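Local coordinates for conserved Hypothetical Protein TT1486 (Thermus thermophilus, PDB 2CU5), which is of uncertain function but belongs to the UPF0047 (YjbQ) family and may act as a secondary thiamine-phosphate synthase, at residues Arg62-His70 with Asn80-Leu88. Numbering follows the deposited sequence.
Sequences RLAELAPRH and NSHAHLKSL
Ala67, the residue at which helix 53-66 gives up its helical course, lies against the first turns of helix 81-90 and forms the tight part of the contact. Its methyl CB rests 3.8 Å from CG of Lys86, with CD2 of Leu85 closing on it at 3.9 Å. The extended chain of Lys86 then runs along the C-terminal end of helix 53-66, placing CE at 3.5 Å from both Leu63 O and Ala67 O. No direct hydrogen bond joins the two segments; water 1 instead accepts from Lys86 NZ at 2.7 Å and donates to Ala67 O, coupling the ammonium to a carbonyl at the helix terminus.

His82 is packed on both faces. Ala83 CB covers one, while CG of Arg69 sits over the other in a CH-pi contact, 3.7 Å from the ring centroid and 21° off its normal. A chi1 of 70° sets His82 CG between the backbone N and the carbonyl carbon and brings that ring face to the arginine. His82 CB lies against the carbonyl oxygens of Ala67 and Pro68. The guanidinium, turned 52° from the ring plane, does not stack flat; this outer part of Arg69 is the looser, solvent side, with weak, long ion pairs to Glu13 and Glu14. Water 2 accepts from His82 N and lies within reach of Arg69 O.

Pro68 O accepts a hydrogen bond from Arg62 NH1 of a second subunit, and Ser81 OG bonds Asp58 there. The contact thus joins two helices inclined at 116°, linked by a loop without regular structure, at the subunit interfaces of the UPF0047 trimer.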
ATOM      1  N   ARG A  62      -7.739   5.616  15.583  1.00 17.74           N
ATOM      2  CA  ARG A  62      -6.342   6.005  15.444  1.00 16.34           C
ATOM      3  C   ARG A  62      -6.088   6.763  14.139  1.00 15.89           C
ATOM      4  O   ARG A  62      -5.296   7.702  14.104  1.00 13.40           O
ATOM      5  CB  ARG A  62      -5.448   4.768  15.536  1.00 13.78           C
ATOM      6  CG  ARG A  62      -5.335   4.193  16.949  1.00 13.95           C
ATOM      7  CD  ARG A  62      -4.656   2.833  16.918  1.00 14.48           C
ATOM      8  NE  ARG A  62      -4.397   2.254  18.237  1.00 13.33           N
ATOM      9  CZ  ARG A  62      -3.238   2.344  18.884  1.00 14.87           C
ATOM     10  NH1 ARG A  62      -2.220   3.007  18.342  1.00 13.22           N
ATOM     11  NH2 ARG A  62      -3.078   1.727  20.051  1.00 12.74           N
ATOM     12  N   LEU A  63      -6.757   6.361  13.062  1.00 14.58           N
ATOM     13  CA  LEU A  63      -6.582   7.053  11.787  1.00 14.97           C
ATOM     14  C   LEU A  63      -7.087   8.493  11.875  1.00 15.54           C
ATOM     15  O   LEU A  63      -6.573   9.387  11.195  1.00 16.88           O
ATOM     16  CB  LEU A  63      -7.331   6.319  10.671  1.00 15.49           C
ATOM     17  CG  LEU A  63      -6.653   5.066  10.121  1.00 14.29           C
ATOM     18  CD1 LEU A  63      -7.615   4.360   9.178  1.00 14.98           C
ATOM     19  CD2 LEU A  63      -5.367   5.443   9.388  1.00 16.82           C
ATOM     20  N   ALA A  64      -8.096   8.717  12.707  1.00 16.72           N
ATOM     21  CA  ALA A  64      -8.644  10.055  12.871  1.00 18.95           C
ATOM     22  C   ALA A  64      -7.626  10.943  13.586  1.00 19.52           C
ATOM     23  O   ALA A  64      -7.549  12.149  13.335  1.00 20.57           O
ATOM     24  CB  ALA A  64      -9.952   9.996  13.659  1.00 17.74           C
ATOM     25  N   GLU A  65      -6.839  10.340  14.469  1.00 22.02           N
ATOM     26  CA  GLU A  65      -5.823  11.082  15.205  1.00 23.58           C
ATOM     27  C   GLU A  65      -4.666  11.413  14.270  1.00 23.55           C
ATOM     28  O   GLU A  65      -4.052  12.475  14.374  1.00 23.64           O
ATOM     29  CB  GLU A  65      -5.343  10.262  16.415  1.00 25.07           C
ATOM     30  CG  GLU A  65      -6.486   9.850  17.354  1.00 29.18           C
ATOM     31  CD  GLU A  65      -6.017   9.106  18.594  1.00 30.36           C
ATOM     32  OE1 GLU A  65      -5.179   8.194  18.465  1.00 32.56           O
ATOM     33  OE2 GLU A  65      -6.500   9.423  19.702  1.00 34.36           O
ATOM     34  N   LEU A  66      -4.381  10.512  13.335  1.00 22.27           N
ATOM     35  CA  LEU A  66      -3.306  10.737  12.380  1.00 21.86           C
ATOM     36  C   LEU A  66      -3.758  11.700  11.286  1.00 20.33           C
ATOM     37  O   LEU A  66      -2.965  12.488  10.767  1.00 20.70           O
ATOM     38  CB  LEU A  66      -2.867   9.411  11.754  1.00 23.35           C
ATOM     39  CG  LEU A  66      -2.248   8.389  12.711  1.00 24.61           C
ATOM     40  CD1 LEU A  66      -1.833   7.159  11.939  1.00 24.29           C
ATOM     41  CD2 LEU A  66      -1.047   9.004  13.413  1.00 27.00           C
ATOM     42  N   ALA A  67      -5.041  11.637  10.946  1.00 18.69           N
ATOM     43  CA  ALA A  67      -5.608  12.495   9.911  1.00 18.25           C
ATOM     44  C   ALA A  67      -6.884  13.166  10.404  1.00 18.20           C
ATOM     45  O   ALA A  67      -7.985  12.780  10.025  1.00 16.99           O
ATOM     46  CB  ALA A  67      -5.900  11.668   8.655  1.00 17.74           C
ATOM     47  N   PRO A  68      -6.753  14.182  11.272  1.00 21.38           N
ATOM     48  CA  PRO A  68      -7.943  14.871  11.784  1.00 21.65           C
ATOM     49  C   PRO A  68      -8.682  15.637  10.693  1.00 21.59           C
ATOM     50  O   PRO A  68      -8.069  16.165   9.769  1.00 21.25           O
ATOM     51  CB  PRO A  68      -7.373  15.795  12.859  1.00 21.02           C
ATOM     52  CG  PRO A  68      -5.996  16.103  12.330  1.00 23.23           C
ATOM     53  CD  PRO A  68      -5.522  14.754  11.843  1.00 20.61           C
ATOM     54  N   ARG A  69     -10.004  15.693  10.811  1.00 22.75           N
ATOM     55  CA  ARG A  69     -10.832  16.400   9.840  1.00 25.57           C
ATOM     56  C   ARG A  69     -10.517  17.889   9.911  1.00 26.52           C
ATOM     57  O   ARG A  69     -10.360  18.561   8.890  1.00 25.79           O
ATOM     58  CB  ARG A  69     -12.313  16.177  10.160  1.00 27.12           C
ATOM     59  CG  ARG A  69     -12.749  14.719  10.173  1.00 32.22           C
ATOM     60  CD  ARG A  69     -14.117  14.559  10.829  1.00 36.03           C
ATOM     61  NE  ARG A  69     -14.583  13.173  10.830  1.00 39.68           N
ATOM     62  CZ  ARG A  69     -15.100  12.553   9.773  1.00 40.96           C
ATOM     63  NH1 ARG A  69     -15.228  13.196   8.622  1.00 42.92           N
ATOM     64  NH2 ARG A  69     -15.488  11.289   9.866  1.00 41.77           N
ATOM     65  N   HIS A  70     -10.424  18.386  11.139  1.00 28.59           N
ATOM     66  CA  HIS A  70     -10.149  19.790  11.416  1.00 30.10           C
ATOM     67  C   HIS A  70      -8.663  20.114  11.344  1.00 29.44           C
ATOM     68  O   HIS A  70      -7.878  19.678  12.183  1.00 30.97           O
ATOM     69  CB  HIS A  70     -10.694  20.143  12.807  1.00 32.02           C
ATOM     70  CG  HIS A  70     -10.379  21.539  13.252  1.00 35.24           C
ATOM     71  ND1 HIS A  70     -10.908  22.656  12.640  1.00 36.13           N
ATOM     72  CD2 HIS A  70      -9.591  21.997  14.255  1.00 35.36           C
ATOM     73  CE1 HIS A  70     -10.460  23.741  13.248  1.00 35.92           C
ATOM     74  NE2 HIS A  70      -9.659  23.369  14.231  1.00 36.60           N
ATOM     75  N   ASN A  80     -12.209  17.716   2.945  1.00 25.84           N
ATOM     76  CA  ASN A  80     -12.033  16.273   3.024  1.00 23.92           C
ATOM     77  C   ASN A  80     -10.581  15.827   2.856  1.00 22.04           C
ATOM     78  O   ASN A  80     -10.322  14.673   2.530  1.00 19.60           O
ATOM     79  CB  ASN A  80     -12.912  15.557   1.984  1.00 24.26           C
ATOM     80  CG  ASN A  80     -12.750  16.123   0.590  1.00 23.87           C
ATOM     81  OD1 ASN A  80     -11.649  16.460   0.170  1.00 26.50           O
ATOM     82  ND2 ASN A  80     -13.854  16.220  -0.141  1.00 29.87           N
ATOM     83  N   SER A  81      -9.632  16.731   3.072  1.00 21.10           N
ATOM     84  CA  SER A  81      -8.228  16.355   2.938  1.00 21.14           C
ATOM     85  C   SER A  81      -7.890  15.192   3.863  1.00 20.64           C
ATOM     86  O   SER A  81      -7.064  14.343   3.521  1.00 21.11           O
ATOM     87  CB  SER A  81      -7.314  17.548   3.238  1.00 21.18           C
ATOM     88  OG  SER A  81      -7.302  18.449   2.142  1.00 23.08           O
ATOM     89  N   HIS A  82      -8.532  15.150   5.028  1.00 20.22           N
ATOM     90  CA  HIS A  82      -8.299  14.074   5.990  1.00 19.93           C
ATOM     91  C   HIS A  82      -8.595  12.716   5.356  1.00 20.01           C
ATOM     92  O   HIS A  82      -7.900  11.735   5.620  1.00 19.88           O
ATOM     93  CB  HIS A  82      -9.187  14.248   7.226  1.00 21.55           C
ATOM     94  CG  HIS A  82     -10.637  13.994   6.962  1.00 21.70           C
ATOM     95  ND1 HIS A  82     -11.399  14.802   6.144  1.00 23.58           N
ATOM     96  CD2 HIS A  82     -11.459  13.004   7.383  1.00 22.75           C
ATOM     97  CE1 HIS A  82     -12.626  14.320   6.071  1.00 22.62           C
ATOM     98  NE2 HIS A  82     -12.690  13.229   6.813  1.00 23.13           N
ATOM     99  N   ALA A  83      -9.637  12.668   4.527  1.00 18.80           N
ATOM    100  CA  ALA A  83     -10.032  11.430   3.857  1.00 18.78           C
ATOM    101  C   ALA A  83      -9.089  11.102   2.709  1.00 17.80           C
ATOM    102  O   ALA A  83      -8.864   9.933   2.391  1.00 18.06           O
ATOM    103  CB  ALA A  83     -11.460  11.547   3.347  1.00 17.06           C
ATOM    104  N   HIS A  84      -8.550  12.137   2.070  1.00 17.44           N
ATOM    105  CA  HIS A  84      -7.614  11.926   0.977  1.00 17.72           C
ATOM    106  C   HIS A  84      -6.367  11.283   1.569  1.00 17.60           C
ATOM    107  O   HIS A  84      -5.801  10.356   0.994  1.00 16.57           O
ATOM    108  CB  HIS A  84      -7.260  13.258   0.304  1.00 19.12           C
ATOM    109  CG  HIS A  84      -8.281  13.719  -0.689  1.00 19.61           C
ATOM    110  ND1 HIS A  84      -8.280  13.304  -2.005  1.00 19.17           N
ATOM    111  CD2 HIS A  84      -9.349  14.538  -0.554  1.00 19.11           C
ATOM    112  CE1 HIS A  84      -9.304  13.851  -2.637  1.00 18.99           C
ATOM    113  NE2 HIS A  84      -9.968  14.604  -1.779  1.00 19.51           N
ATOM    114  N   LEU A  85      -5.948  11.770   2.734  1.00 16.69           N
ATOM    115  CA  LEU A  85      -4.774  11.213   3.385  1.00 15.47           C
ATOM    116  C   LEU A  85      -5.003   9.777   3.846  1.00 14.53           C
ATOM    117  O   LEU A  85      -4.149   8.917   3.642  1.00 14.82           O
ATOM    118  CB  LEU A  85      -4.355  12.076   4.582  1.00 16.21           C
ATOM    119  CG  LEU A  85      -3.124  11.545   5.330  1.00 13.80           C
ATOM    120  CD1 LEU A  85      -1.930  11.450   4.382  1.00 14.39           C
ATOM    121  CD2 LEU A  85      -2.799  12.471   6.504  1.00 14.67           C
ATOM    122  N   LYS A  86      -6.147   9.507   4.469  1.00 13.66           N
ATOM    123  CA  LYS A  86      -6.417   8.153   4.932  1.00 14.30           C
ATOM    124  C   LYS A  86      -6.405   7.184   3.751  1.00 14.83           C
ATOM    125  O   LYS A  86      -5.956   6.041   3.878  1.00 14.53           O
ATOM    126  CB  LYS A  86      -7.758   8.092   5.652  1.00 13.98           C
ATOM    127  CG  LYS A  86      -7.779   8.888   6.947  1.00 12.42           C
ATOM    128  CD  LYS A  86      -9.152   8.886   7.562  1.00 14.95           C
ATOM    129  CE  LYS A  86      -9.184   9.736   8.830  1.00 15.84           C
ATOM    130  NZ  LYS A  86     -10.575   9.825   9.327  1.00 15.65           N
ATOM    131  N   SER A  87      -6.889   7.660   2.609  1.00 15.01           N
ATOM    132  CA  SER A  87      -6.930   6.860   1.389  1.00 16.71           C
ATOM    133  C   SER A  87      -5.515   6.561   0.905  1.00 15.06           C
ATOM    134  O   SER A  87      -5.195   5.423   0.559  1.00 15.06           O
ATOM    135  CB  SER A  87      -7.713   7.604   0.299  1.00 18.46           C
ATOM    136  OG  SER A  87      -7.627   6.938  -0.948  1.00 18.86           O
ATOM    137  N   LEU A  88      -4.670   7.590   0.878  1.00 13.29           N
ATOM    138  CA  LEU A  88      -3.280   7.436   0.453  1.00 14.60           C
ATOM    139  C   LEU A  88      -2.548   6.455   1.362  1.00 14.25           C
ATOM    140  O   LEU A  88      -1.766   5.618   0.897  1.00 15.41           O
ATOM    141  CB  LEU A  88      -2.571   8.800   0.481  1.00 14.70           C
ATOM    142  CG  LEU A  88      -1.076   8.879   0.145  1.00 14.09           C
ATOM    143  CD1 LEU A  88      -0.759  10.284  -0.350  1.00 17.54           C
ATOM    144  CD2 LEU A  88      -0.232   8.541   1.362  1.00 15.23           C
TER
HETATM  145  O   HOH W   1     -10.548  11.995  10.910  1.00 21.25           O
HETATM  146  O   HOH W   2      -9.999  17.458   6.223  1.00 19.71           O